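Local coordinates for protein glucokinase (Enterococcus faecalis, PDB 2QM1) that probably phosphorylates glucose at the expense of ATP, as a zinc- and magnesium-binding sugar kinase of the ROK family, at residues Met73-Ser78 with Leu92-Val97; Gln98-Gln103 with Phe112-Asp117; Val197-His202 with Val243-Phe248; Asp227-Ala232 with Gly276-Ser281. All coordinates share one frame; numbering follows the deposited sequence. Where two conformers were deposited one is given.

Contact 1: Met73-Ser78 with Leu92-Val97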
loop_
_atom_site.group_PDB
_atom_site.type_symbol
_atom_site.label_atom_id
_atom_site.label_comp_id
_atom_site.label_asym_id
_atom_site.label_seq_id
_atom_site.Cartn_x
_atom_site.Cartn_y
_atom_site.Cartn_z
HETATM N N MSE B 73 -7.183 -6.784 -21.496
HETATM C CA MSE B 73 -7.985 -7.843 -20.831
HETATM C C MSE B 73 -7.783 -7.902 -19.310
HETATM O O MSE B 73 -6.676 -7.819 -18.852
HETATM C CB MSE B 73 -7.671 -9.219 -21.472
HETATM C CG MSE B 73 -8.457 -10.400 -20.855
HETATM SE SE MSE B 73 -8.005 -11.982 -21.884
HETATM C CE MSE B 73 -7.935 -13.258 -20.413
ATOM N N GLY B 74 -8.863 -8.033 -18.548
ATOM C CA GLY B 74 -8.797 -8.382 -17.166
ATOM C C GLY B 74 -9.112 -9.866 -16.968
ATOM O O GLY B 74 -9.983 -10.404 -17.630
ATOM N N THR B 75 -8.373 -10.517 -16.070
ATOM C CA THR B 75 -8.495 -11.950 -15.841
ATOM C C THR B 75 -8.408 -12.232 -14.345
ATOM O O THR B 75 -7.667 -11.551 -13.620
ATOM C CB THR B 75 -7.358 -12.743 -16.533
ATOM O OG1 THR B 75 -7.464 -14.150 -16.203
ATOM C CG2 THR B 75 -6.017 -12.230 -16.074
ATOM N N PRO B 76 -9.122 -13.263 -13.891
ATOM C CA PRO B 76 -8.909 -13.780 -12.547
ATOM C C PRO B 76 -7.461 -14.267 -12.441
ATOM O O PRO B 76 -6.851 -14.608 -13.464
ATOM C CB PRO B 76 -9.862 -14.974 -12.474
ATOM C CG PRO B 76 -10.876 -14.704 -13.510
ATOM C CD PRO B 76 -10.129 -14.052 -14.613
ATOM N N GLY B 77 -6.924 -14.259 -11.214
ATOM C CA GLY B 77 -5.572 -14.728 -10.886
ATOM C C GLY B 77 -4.512 -13.650 -10.901
ATOM O O GLY B 77 -4.816 -12.470 -11.001
ATOM N N SER B 78 -3.241 -14.046 -10.849
ATOM C CA SER B 78 -2.212 -13.029 -10.805
ATOM C C SER B 78 -1.412 -12.944 -12.122
ATOM O O SER B 78 -1.176 -13.935 -12.811
ATOM C CB SER B 78 -1.368 -13.146 -9.542
ATOM O OG SER B 78 -0.084 -13.617 -9.804
ATOM N N LEU B 92 -10.770 -21.116 -12.907
ATOM C CA LEU B 92 -10.866 -21.280 -14.346
ATOM C C LEU B 92 -10.391 -22.665 -14.764
ATOM O O LEU B 92 -10.552 -23.047 -15.920
ATOM C CB LEU B 92 -10.053 -20.193 -15.063
ATOM C CG LEU B 92 -10.616 -18.762 -15.081
ATOM C CD1 LEU B 92 -9.745 -17.807 -15.917
ATOM C CD2 LEU B 92 -12.086 -18.717 -15.565
ATOM N N ASN B 93 -9.821 -23.405 -13.809
ATOM C CA ASN B 93 -9.149 -24.680 -14.064
ATOM C C ASN B 93 -7.787 -24.511 -14.734
ATOM O O ASN B 93 -7.233 -25.469 -15.237
ATOM C CB ASN B 93 -10.009 -25.645 -14.937
ATOM C CG ASN B 93 -11.202 -26.256 -14.196
ATOM O OD1 ASN B 93 -11.158 -26.462 -12.971
ATOM N ND2 ASN B 93 -12.274 -26.583 -14.953
ATOM N N TRP B 94 -7.253 -23.298 -14.786
ATOM C CA TRP B 94 -5.860 -23.121 -15.193
ATOM C C TRP B 94 -4.981 -23.509 -14.014
ATOM O O TRP B 94 -4.913 -22.781 -13.055
ATOM C CB TRP B 94 -5.580 -21.679 -15.607
ATOM C CG TRP B 94 -6.322 -21.253 -16.849
ATOM C CD1 TRP B 94 -6.952 -22.069 -17.739
ATOM C CD2 TRP B 94 -6.493 -19.921 -17.334
ATOM N NE1 TRP B 94 -7.524 -21.330 -18.743
ATOM C CE2 TRP B 94 -7.250 -20.007 -18.523
ATOM C CE3 TRP B 94 -6.070 -18.662 -16.890
ATOM C CZ2 TRP B 94 -7.591 -18.884 -19.278
ATOM C CZ3 TRP B 94 -6.416 -17.546 -17.628
ATOM C CH2 TRP B 94 -7.181 -17.665 -18.811
ATOM N N THR B 95 -4.341 -24.676 -14.064
ATOM C CA THR B 95 -3.486 -25.075 -12.949
ATOM C C THR B 95 -2.009 -24.824 -13.271
ATOM O O THR B 95 -1.104 -24.975 -12.444
ATOM C CB THR B 95 -3.729 -26.535 -12.566
ATOM O OG1 THR B 95 -3.572 -27.355 -13.734
ATOM C CG2 THR B 95 -5.138 -26.693 -12.006
ATOM N N THR B 96 -1.792 -24.374 -14.483
ATOM C CA THR B 96 -0.471 -24.218 -15.021
ATOM C C THR B 96 -0.421 -22.768 -15.537
ATOM O O THR B 96 -1.473 -22.216 -15.857
ATOM C CB THR B 96 -0.396 -25.305 -16.111
ATOM O OG1 THR B 96 0.276 -26.496 -15.613
ATOM C CG2 THR B 96 0.102 -24.836 -17.406
ATOM N N VAL B 97 0.768 -22.161 -15.601
ATOM C CA VAL B 97 0.930 -20.771 -16.102
ATOM C C VAL B 97 0.424 -20.658 -17.569
ATOM O O VAL B 97 0.841 -21.442 -18.438
ATOM C CB VAL B 97 2.415 -20.317 -16.068
ATOM C CG1 VAL B 97 2.545 -18.864 -16.387
ATOM C CG2 VAL B 97 3.067 -20.598 -14.717
#

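Contact 2: Gln98-Gln103 with Phe112-Asp117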
loop_
_atom_site.group_PDB
_atom_site.type_symbol
_atom_site.label_atom_id
_atom_site.label_comp_id
_atom_site.label_asym_id
_atom_site.label_seq_id
_atom_site.Cartn_x
_atom_site.Cartn_y
_atom_site.Cartn_z
ATOM N N GLN B 98 -0.449 -19.690 -17.836
ATOM C CA GLN B 98 -1.021 -19.511 -19.161
ATOM C C GLN B 98 -0.375 -18.334 -19.925
ATOM O O GLN B 98 -0.327 -17.198 -19.406
ATOM C CB GLN B 98 -2.539 -19.335 -19.074
ATOM C CG GLN B 98 -3.297 -20.540 -18.443
ATOM C CD GLN B 98 -3.094 -21.830 -19.213
ATOM O OE1 GLN B 98 -3.511 -21.966 -20.382
ATOM N NE2 GLN B 98 -2.469 -22.805 -18.552
ATOM N N PRO B 99 0.141 -18.614 -21.137
ATOM C CA PRO B 99 0.791 -17.621 -22.006
ATOM C C PRO B 99 -0.270 -16.842 -22.792
ATOM O O PRO B 99 -0.220 -16.799 -24.019
ATOM C CB PRO B 99 1.631 -18.488 -22.960
ATOM C CG PRO B 99 0.855 -19.749 -23.089
ATOM C CD PRO B 99 0.143 -19.963 -21.748
ATOM N N VAL B 100 -1.187 -16.196 -22.069
ATOM C CA VAL B 100 -2.372 -15.622 -22.668
ATOM C C VAL B 100 -2.013 -14.538 -23.663
ATOM O O VAL B 100 -2.578 -14.470 -24.729
ATOM C CB VAL B 100 -3.302 -14.994 -21.581
ATOM C CG1 VAL B 100 -4.422 -14.196 -22.221
ATOM C CG2 VAL B 100 -3.918 -16.082 -20.662
ATOM N N LYS B 101 -1.059 -13.694 -23.304
ATOM C CA LYS B 101 -0.697 -12.600 -24.167
ATOM C C LYS B 101 -0.184 -13.185 -25.473
ATOM O O LYS B 101 -0.614 -12.790 -26.569
ATOM C CB LYS B 101 0.390 -11.721 -23.516
ATOM C CG LYS B 101 0.961 -10.668 -24.519
ATOM C CD LYS B 101 1.937 -9.664 -23.853
ATOM C CE LYS B 101 2.595 -8.801 -24.926
ATOM N NZ LYS B 101 3.648 -7.932 -24.329
ATOM N N GLU B 102 0.745 -14.142 -25.350
ATOM C CA GLU B 102 1.311 -14.776 -26.523
ATOM C C GLU B 102 0.228 -15.342 -27.459
ATOM O O GLU B 102 0.269 -15.098 -28.659
ATOM C CB GLU B 102 2.240 -15.886 -26.082
ATOM C CG GLU B 102 3.366 -16.179 -27.026
ATOM C CD GLU B 102 4.394 -17.039 -26.317
ATOM O OE1 GLU B 102 4.144 -18.272 -26.225
ATOM O OE2 GLU B 102 5.417 -16.483 -25.823
ATOM N N GLN B 103 -0.735 -16.074 -26.904
ATOM C CA GLN B 103 -1.745 -16.742 -27.716
ATOM C C GLN B 103 -2.622 -15.731 -28.447
ATOM O O GLN B 103 -2.824 -15.821 -29.663
ATOM C CB GLN B 103 -2.548 -17.733 -26.872
ATOM C CG GLN B 103 -1.616 -18.758 -26.119
ATOM C CD GLN B 103 -2.295 -19.672 -25.089
ATOM O OE1 GLN B 103 -1.837 -20.827 -24.849
ATOM N NE2 GLN B 103 -3.343 -19.179 -24.458
ATOM N N PHE B 112 -1.742 -6.476 -27.469
ATOM C CA PHE B 112 -2.531 -7.034 -26.367
ATOM C C PHE B 112 -1.856 -6.749 -25.028
ATOM O O PHE B 112 -0.635 -6.860 -24.926
ATOM C CB PHE B 112 -2.703 -8.565 -26.592
ATOM C CG PHE B 112 -3.447 -9.258 -25.500
ATOM C CD1 PHE B 112 -2.765 -9.839 -24.450
ATOM C CD2 PHE B 112 -4.833 -9.250 -25.483
ATOM C CE1 PHE B 112 -3.450 -10.464 -23.437
ATOM C CE2 PHE B 112 -5.531 -9.892 -24.469
ATOM C CZ PHE B 112 -4.827 -10.498 -23.450
ATOM N N ALA B 113 -2.651 -6.403 -24.003
ATOM C CA ALA B 113 -2.155 -6.241 -22.670
ATOM C C ALA B 113 -3.161 -6.876 -21.721
ATOM O O ALA B 113 -4.347 -6.949 -22.016
ATOM C CB ALA B 113 -1.952 -4.753 -22.322
ATOM N N LEU B 114 -2.697 -7.397 -20.600
ATOM C CA LEU B 114 -3.673 -7.944 -19.676
ATOM C C LEU B 114 -3.291 -7.634 -18.266
ATOM O O LEU B 114 -2.137 -7.332 -17.955
ATOM C CB LEU B 114 -3.869 -9.468 -19.874
ATOM C CG LEU B 114 -2.880 -10.438 -19.212
ATOM C CD1 LEU B 114 -3.176 -11.844 -19.640
ATOM C CD2 LEU B 114 -1.424 -10.079 -19.487
ATOM N N ASP B 115 -4.281 -7.733 -17.399
ATOM C CA ASP B 115 -4.061 -7.440 -15.989
ATOM C C ASP B 115 -5.061 -8.202 -15.144
ATOM O O ASP B 115 -5.929 -8.863 -15.662
ATOM C CB ASP B 115 -4.000 -5.914 -15.676
ATOM C CG ASP B 115 -3.046 -5.582 -14.494
ATOM O OD1 ASP B 115 -3.041 -6.301 -13.427
ATOM O OD2 ASP B 115 -2.269 -4.614 -14.663
ATOM N N ASN B 116 -4.865 -8.173 -13.851
ATOM C CA ASN B 116 -5.807 -8.811 -12.932
ATOM C C ASN B 116 -7.187 -8.135 -13.033
ATOM O O ASN B 116 -7.274 -6.947 -13.313
ATOM C CB ASN B 116 -5.254 -8.716 -11.530
ATOM C CG ASN B 116 -6.287 -8.984 -10.508
ATOM O OD1 ASN B 116 -6.588 -10.141 -10.220
ATOM N ND2 ASN B 116 -6.903 -7.947 -10.018
ATOM N N ASP B 117 -8.253 -8.883 -12.756
ATOM C CA ASP B 117 -9.603 -8.399 -13.013
ATOM C C ASP B 117 -10.042 -7.213 -12.146
ATOM O O ASP B 117 -10.592 -6.259 -12.676
ATOM C CB ASP B 117 -10.631 -9.541 -12.990
ATOM C CG ASP B 117 -10.676 -10.304 -11.652
ATOM O OD1 ASP B 117 -9.792 -10.110 -10.791
ATOM O OD2 ASP B 117 -11.595 -11.154 -11.490
HETATM O O HOH W 1 1.605 -6.324 -22.909
#

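Contact 3: Val197-His202 with Val243-Phe248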
loop_
_atom_site.group_PDB
_atom_site.type_symbol
_atom_site.label_atom_id
_atom_site.label_comp_id
_atom_site.label_asym_id
_atom_site.label_seq_id
_atom_site.Cartn_x
_atom_site.Cartn_y
_atom_site.Cartn_z
ATOM N N VAL B 197 -23.579 -13.123 5.142
ATOM C CA VAL B 197 -24.416 -14.206 5.624
ATOM C C VAL B 197 -23.690 -14.928 6.744
ATOM O O VAL B 197 -24.257 -15.177 7.807
ATOM C CB VAL B 197 -24.740 -15.186 4.433
ATOM C CG1 VAL B 197 -25.257 -16.628 4.925
ATOM C CG2 VAL B 197 -25.705 -14.533 3.458
ATOM N N ARG B 198 -22.427 -15.267 6.538
ATOM C CA ARG B 198 -21.712 -15.949 7.602
ATOM C C ARG B 198 -21.660 -15.076 8.858
ATOM O O ARG B 198 -21.856 -15.566 9.948
ATOM C CB ARG B 198 -20.318 -16.354 7.137
ATOM C CG ARG B 198 -19.604 -17.348 8.017
ATOM C CD ARG B 198 -18.524 -18.053 7.173
ATOM N NE ARG B 198 -17.945 -17.090 6.255
ATOM C CZ ARG B 198 -17.764 -17.248 4.942
ATOM N NH1 ARG B 198 -18.055 -18.382 4.302
ATOM N NH2 ARG B 198 -17.244 -16.238 4.267
ATOM N N VAL B 199 -21.447 -13.777 8.714
ATOM C CA VAL B 199 -21.394 -12.907 9.892
ATOM C C VAL B 199 -22.783 -12.913 10.540
ATOM O O VAL B 199 -22.919 -12.822 11.756
ATOM C CB VAL B 199 -21.014 -11.448 9.509
ATOM C CG1 VAL B 199 -21.458 -10.459 10.577
ATOM C CG2 VAL B 199 -19.484 -11.320 9.223
ATOM N N ALA B 200 -23.823 -12.955 9.708
ATOM C CA ALA B 200 -25.175 -12.909 10.249
ATOM C C ALA B 200 -25.523 -14.257 10.941
ATOM O O ALA B 200 -26.109 -14.258 12.027
ATOM C CB ALA B 200 -26.187 -12.519 9.141
ATOM N N ARG B 201 -25.120 -15.368 10.308
ATOM C CA ARG B 201 -25.267 -16.748 10.843
ATOM C C ARG B 201 -24.681 -16.917 12.225
ATOM O O ARG B 201 -25.092 -17.801 12.976
ATOM C CB ARG B 201 -24.590 -17.782 9.919
ATOM C CG ARG B 201 -25.548 -18.567 9.110
ATOM C CD ARG B 201 -24.898 -19.146 7.874
ATOM N NE ARG B 201 -25.907 -19.534 6.921
ATOM C CZ ARG B 201 -25.673 -20.197 5.800
ATOM N NH1 ARG B 201 -24.441 -20.578 5.475
ATOM N NH2 ARG B 201 -26.684 -20.497 5.013
ATOM N N HIS B 202 -23.709 -16.075 12.553
ATOM C CA HIS B 202 -23.005 -16.204 13.810
ATOM C C HIS B 202 -23.336 -15.178 14.857
ATOM O O HIS B 202 -23.147 -15.437 16.017
ATOM C CB HIS B 202 -21.514 -16.412 13.552
ATOM C CG HIS B 202 -21.229 -17.746 12.925
ATOM N ND1 HIS B 202 -21.156 -18.912 13.661
ATOM C CD2 HIS B 202 -21.058 -18.106 11.632
ATOM C CE1 HIS B 202 -20.930 -19.929 12.852
ATOM N NE2 HIS B 202 -20.870 -19.467 11.615
ATOM N N VAL B 243 -24.871 -5.406 9.467
ATOM C CA VAL B 243 -24.260 -4.249 8.788
ATOM C C VAL B 243 -23.162 -3.564 9.628
ATOM O O VAL B 243 -22.084 -3.346 9.144
ATOM C CB VAL B 243 -25.345 -3.209 8.365
ATOM C CG1 VAL B 243 -24.754 -1.879 8.061
ATOM C CG2 VAL B 243 -26.152 -3.698 7.175
ATOM N N ASP B 244 -23.465 -3.239 10.873
ATOM C CA ASP B 244 -22.522 -2.678 11.855
ATOM C C ASP B 244 -21.231 -3.484 12.004
ATOM O O ASP B 244 -20.122 -2.947 11.967
ATOM C CB ASP B 244 -23.224 -2.644 13.199
ATOM C CG ASP B 244 -23.106 -1.331 13.881
ATOM O OD1 ASP B 244 -21.981 -0.778 13.937
ATOM O OD2 ASP B 244 -24.158 -0.838 14.374
ATOM N N ARG B 245 -21.382 -4.794 12.156
ATOM C CA ARG B 245 -20.232 -5.652 12.235
ATOM C C ARG B 245 -19.463 -5.632 10.912
ATOM O O ARG B 245 -18.234 -5.566 10.908
ATOM C CB ARG B 245 -20.665 -7.081 12.582
ATOM C CG ARG B 245 -19.500 -8.053 12.720
ATOM C CD ARG B 245 -18.474 -7.557 13.800
ATOM N NE ARG B 245 -18.629 -8.368 14.997
ATOM C CZ ARG B 245 -19.292 -8.010 16.071
ATOM N NH1 ARG B 245 -19.404 -8.865 17.073
ATOM N NH2 ARG B 245 -19.830 -6.806 16.147
ATOM N N VAL B 246 -20.202 -5.697 9.794
ATOM C CA VAL B 246 -19.574 -5.797 8.474
ATOM C C VAL B 246 -18.752 -4.532 8.166
ATOM O O VAL B 246 -17.622 -4.619 7.635
ATOM C CB VAL B 246 -20.600 -6.133 7.302
ATOM C CG1 VAL B 246 -19.981 -5.835 5.974
ATOM C CG2 VAL B 246 -21.038 -7.641 7.302
ATOM N N CYS B 247 -19.311 -3.369 8.493
ATOM C CA CYS B 247 -18.687 -2.087 8.121
ATOM C C CYS B 247 -17.542 -1.722 9.044
ATOM O O CYS B 247 -16.632 -1.011 8.619
ATOM C CB CYS B 247 -19.742 -0.978 8.064
ATOM S SG CYS B 247 -20.937 -1.318 6.676
ATOM N N PHE B 248 -17.595 -2.235 10.285
ATOM C CA PHE B 248 -16.435 -2.240 11.226
ATOM C C PHE B 248 -15.198 -2.815 10.508
ATOM O O PHE B 248 -14.143 -2.176 10.407
ATOM C CB PHE B 248 -16.784 -3.010 12.529
ATOM C CG PHE B 248 -15.613 -3.214 13.463
ATOM C CD1 PHE B 248 -15.307 -2.262 14.433
ATOM C CD2 PHE B 248 -14.791 -4.347 13.337
ATOM C CE1 PHE B 248 -14.217 -2.437 15.266
ATOM C CE2 PHE B 248 -13.706 -4.524 14.144
ATOM C CZ PHE B 248 -13.417 -3.555 15.132
#

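Contact 4: Asp227-Ala232 with Gly276-Ser281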
loop_
_atom_site.group_PDB
_atom_site.type_symbol
_atom_site.label_atom_id
_atom_site.label_comp_id
_atom_site.label_asym_id
_atom_site.label_seq_id
_atom_site.Cartn_x
_atom_site.Cartn_y
_atom_site.Cartn_z
ATOM N N ASP B 227 -30.198 -7.216 0.167
ATOM C CA ASP B 227 -31.361 -7.469 1.058
ATOM C C ASP B 227 -31.019 -7.225 2.532
ATOM O O ASP B 227 -31.834 -6.688 3.258
ATOM C CB ASP B 227 -31.959 -8.889 0.915
ATOM C CG ASP B 227 -32.692 -9.109 -0.402
ATOM O OD1 ASP B 227 -32.077 -8.920 -1.473
ATOM O OD2 ASP B 227 -33.877 -9.521 -0.362
ATOM N N VAL B 228 -29.819 -7.628 2.952
ATOM C CA VAL B 228 -29.342 -7.444 4.340
ATOM C C VAL B 228 -29.267 -5.976 4.699
ATOM O O VAL B 228 -29.772 -5.557 5.729
ATOM C CB VAL B 228 -27.969 -8.133 4.585
ATOM C CG1 VAL B 228 -27.345 -7.662 5.870
ATOM C CG2 VAL B 228 -28.131 -9.664 4.570
ATOM N N PHE B 229 -28.643 -5.210 3.816
ATOM C CA PHE B 229 -28.599 -3.756 3.916
ATOM C C PHE B 229 -30.002 -3.122 3.828
ATOM O O PHE B 229 -30.320 -2.223 4.610
ATOM C CB PHE B 229 -27.573 -3.161 2.915
ATOM C CG PHE B 229 -26.138 -3.270 3.392
ATOM C CD1 PHE B 229 -25.495 -2.175 3.968
ATOM C CD2 PHE B 229 -25.435 -4.483 3.294
ATOM C CE1 PHE B 229 -24.202 -2.277 4.445
ATOM C CE2 PHE B 229 -24.137 -4.603 3.777
ATOM C CZ PHE B 229 -23.513 -3.499 4.353
ATOM N N GLU B 230 -30.852 -3.620 2.932
ATOM C CA GLU B 230 -32.219 -3.105 2.812
ATOM C C GLU B 230 -33.057 -3.290 4.113
ATOM O O GLU B 230 -33.812 -2.388 4.496
ATOM C CB GLU B 230 -32.930 -3.703 1.582
ATOM C CG GLU B 230 -34.225 -2.972 1.175
ATOM C CD GLU B 230 -35.005 -3.639 0.014
ATOM O OE1 GLU B 230 -35.062 -3.057 -1.091
ATOM O OE2 GLU B 230 -35.589 -4.736 0.194
ATOM N N PHE B 231 -32.915 -4.440 4.782
ATOM C CA PHE B 231 -33.540 -4.643 6.102
ATOM C C PHE B 231 -32.997 -3.632 7.084
ATOM O O PHE B 231 -33.746 -3.092 7.875
ATOM C CB PHE B 231 -33.314 -6.044 6.642
ATOM C CG PHE B 231 -34.238 -7.074 6.072
ATOM C CD1 PHE B 231 -33.744 -8.097 5.260
ATOM C CD2 PHE B 231 -35.609 -7.021 6.329
ATOM C CE1 PHE B 231 -34.609 -9.076 4.719
ATOM C CE2 PHE B 231 -36.486 -7.991 5.793
ATOM C CZ PHE B 231 -35.980 -9.018 4.990
ATOM N N ALA B 232 -31.691 -3.361 7.003
ATOM C CA ALA B 232 -31.061 -2.405 7.900
ATOM C C ALA B 232 -31.636 -1.009 7.678
ATOM O O ALA B 232 -32.124 -0.391 8.614
ATOM C CB ALA B 232 -29.551 -2.409 7.751
ATOM N N GLY B 276 -25.623 1.214 -1.753
ATOM C CA GLY B 276 -25.617 2.653 -1.896
ATOM C C GLY B 276 -25.174 3.388 -0.653
ATOM O O GLY B 276 -24.294 2.920 0.092
ATOM N N GLU B 277 -25.801 4.527 -0.423
ATOM C CA GLU B 277 -25.330 5.468 0.566
ATOM C C GLU B 277 -25.307 4.895 1.990
ATOM O O GLU B 277 -24.474 5.278 2.795
ATOM C CB GLU B 277 -26.123 6.785 0.474
ATOM C CG GLU B 277 -25.802 7.868 1.570
ATOM C CD GLU B 277 -24.322 8.334 1.596
ATOM O OE1 GLU B 277 -23.582 8.136 0.594
ATOM O OE2 GLU B 277 -23.893 8.911 2.630
ATOM N N PHE B 278 -26.213 3.976 2.284
ATOM C CA PHE B 278 -26.343 3.426 3.625
ATOM C C PHE B 278 -25.100 2.602 3.983
ATOM O O PHE B 278 -24.602 2.672 5.100
ATOM C CB PHE B 278 -27.614 2.580 3.699
ATOM C CG PHE B 278 -27.929 2.076 5.068
ATOM C CD1 PHE B 278 -27.440 0.836 5.493
ATOM C CD2 PHE B 278 -28.721 2.828 5.927
ATOM C CE1 PHE B 278 -27.726 0.361 6.758
ATOM C CE2 PHE B 278 -29.021 2.368 7.204
ATOM C CZ PHE B 278 -28.524 1.135 7.626
ATOM N N LEU B 279 -24.610 1.829 3.010
ATOM C CA LEU B 279 -23.317 1.157 3.117
ATOM C C LEU B 279 -22.113 2.111 3.120
ATOM O O LEU B 279 -21.252 1.962 3.951
ATOM C CB LEU B 279 -23.137 0.111 2.012
ATOM C CG LEU B 279 -21.692 -0.366 1.806
ATOM C CD1 LEU B 279 -21.251 -1.267 2.949
ATOM C CD2 LEU B 279 -21.568 -1.102 0.483
ATOM N N ARG B 280 -22.057 3.084 2.208
ATOM C CA ARG B 280 -20.908 4.020 2.154
ATOM C C ARG B 280 -20.735 4.740 3.483
ATOM O O ARG B 280 -19.643 4.828 4.014
ATOM C CB ARG B 280 -21.068 5.051 1.034
ATOM C CG ARG B 280 -19.763 5.753 0.615
ATOM C CD ARG B 280 -20.090 7.070 0.054
ATOM N NE ARG B 280 -20.843 7.817 1.047
ATOM C CZ ARG B 280 -20.286 8.533 2.019
ATOM N NH1 ARG B 280 -18.942 8.669 2.100
ATOM N NH2 ARG B 280 -21.095 9.134 2.882
ATOM N N SER B 281 -21.857 5.128 4.066
ATOM C CA SER B 281 -21.852 5.845 5.301
ATOM C C SER B 281 -21.211 5.055 6.441
ATOM O O SER B 281 -20.389 5.611 7.194
ATOM C CB SER B 281 -23.277 6.260 5.665
ATOM O OG SER B 281 -23.218 7.569 6.176
#

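Contact 1: Met73-Ser78 with Leu92-Val97
A small, wholly buried apolar contact joins the C-terminal end of strand 68-75, where the chain leaves the first five-stranded sheet, to the irregular loop running from strand 85-87 to helix 100-108. Pro-76 and Leu-92 meet at roughly a right angle: the branch CD1 of Leu-92 reaches the CG and CD atoms of the proline ring, with Pro-76 CD 4.0 Å from Leu-92 CD1. That same methyl also lies over one face of the Trp-94 indole, 3.7 Å above its plane and displaced toward the rim. Trp-94 extends its six-membered ring toward the strand, and Thr-75 OG1 comes obliquely to within 3.8 Å of Trp-94 CZ3. The threonine hydroxyl is already engaged: with OG1 opposite the backbone N (chi1 176°), it donates a 2.8 Å hydrogen bond from Thr-75 OG1 to Pro-76 O, on a lone pair in the carbonyl plane, so a buried polar atom is satisfied where the strand turns into the loop. At the other end of the indole, Trp-94 NE1 is hydrogen-bonded to Gly-43 O, while Leu-13 and Ile-46 also pack on this cluster. The side chain of Thr-75 is about 10 Å from the bound magnesium ion. Here the end of strand 68-75 packs on the loop leading into helix 100-108, in the alpha/beta lobe of a ROK kinase of the actin-like ATPase clan.

Contact 2: Gln98-Gln103 with Phe112-Asp117
Val-100 and Lys-101, in the first turn of helix 100-108, pack on Phe-112 and Leu-114 of strand 112-116 as part of a beta-alpha-beta crossover: the helix lies on the path from strand 68-75 to its parallel neighbour 112-116, an outermost strand of the five-stranded sheet. That strand ends at Asn-116, which binds the magnesium ion together with Asn-119 and Gly-148. The apolar part involves both strand residues. In one of its two conformers, Leu-114 reaches the valine with CD1, lying 3.7 Å from Val-100 CB and as near to its CG1 branch. Val-100 CG1 also approaches the end of the Phe-112 ring, 3.9 Å from Phe-112 CZ, while Met-73, Trp-94 and Val-86 close round the valine. The phenylalanine and lysine run past one another in opposite directions: Phe-112 CD1 lies 3.5 Å from Lys-101 CA, so the ring meets the helix backbone itself, and Lys-101 CB is 3.8 Å from that same Phe-112 CD1. The polar part lies at the strand's start, where Glu-105 OE2 accepts a bond from Phe-112 N. Fully extended beyond CG, the lysine carries its aliphatic chain across the Phe-112 carbonyl and delivers its ammonium group to a bridging water. This water accepts from Lys-101 NZ at 3.0 Å and donates to Phe-112 O at 3.1 Å.

Contact 3: Val197-His202 with Val243-Phe248
Val-199 of helix 193-203 meets Arg-245 and Val-246 of helix 237-261, and nearly all of the close packing depends on one methyl of that valine. Val-199 CG1, placed opposite the backbone N (chi1 158°), points across the gap between the helices and comes 3.8 Å from Arg-245 CG. It touches the arginine at the aliphatic base of the side chain, with Val-199 CG1 also 4.0 Å from Arg-245 CB; the two side chains cross at a slant, and the guanidinium plays no part in this touch. The same methyl is less close to Val-246, whose CG2 stands 4.3 Å from Val-199 CG1. Val-242, one turn back on the long helix, adds to the packing against Val-199, while Val-196 does the same for Val-246. The contact lies among the helices of what is, as in other actin-like kinases, probably the second lobe, with helix 237-261 serving as the long element against which shorter helices lie. Beyond CG the arginine leads to the looser, partly exposed side. There its chain bends twice (chi2 57°, chi3 105°), turning the charged end away from the valines, and a glycerol, probably from the crystallisation liquor, lies about 3 Å from its side chain at the nearest atoms. Farther along helix 237-261, Phe-248 packs on Pro-174 of the second subunit.

Contact 4: Asp227-Ala232 with Gly276-Ser281
Helix segments 227-232 and 277-281 cross almost perpendicularly, at 86°, with their axes 10.5 Å apart at closest approach and Phe-229 and Leu-279 nearest in the backbone. Across that distance the gap is filled by two phenylalanines, a leucine and an alanine. Phe-229 has CG opposite the carbonyl carbon (chi1 -79°), which swings its ring in toward the other helix. There Leu-279 CD1 comes obliquely to the far end of the ring, 3.5 Å from Phe-229 CE1, and Leu-279 CB lies 3.6 Å from Phe-229 CE1. The two aromatic rings meet rim to rim, Phe-278 CD1 lying 3.9 Å from Phe-229 CD1 with each atom near the plane of the other ring. Phe-278 then reaches on to Ala-232, whose small CB lets the ring come close, Phe-278 CE1 being 3.5 Å from Ala-232 CB. Val-243 of helix 237-261 packs on both Phe-229 and Ala-232. Away from the contact, Arg-280 grips Glu-277 side-on through NE and NH2, while its NH1 has a salt bridge to Glu-284. With no hydrogen bond between the segments, their direct cohesion is apolar, bordered by partly exposed Phe-278, against which Arg-282 lies in a cation-pi contact.

From the N terminus, contact 1 comes first, closing the excursion that leaves strand 68-75, passes through the hairpin 78-80/85-87 and returns in the loop before helix 100-108. Contact 2 follows in series and closes the short helix-to-strand connection; the two touch, strands 68-75 and 112-116 being neighbours in one sheet, with Met-73 O and Asp-115 N a probable hydrogen-bonded pair at 2.8 Å. Contacts 3 and 4 come later and cross, since 227-232 lies inside the span of contact 3 while 276-281 lies beyond it. Joined by Cys-247 touching Leu-279, they tie helices 193-203, 225-233 and 277-289 to helix 237-261. Contacts 2 and 4, centres about 37 Å apart, lie on opposite sides of the chain's centre.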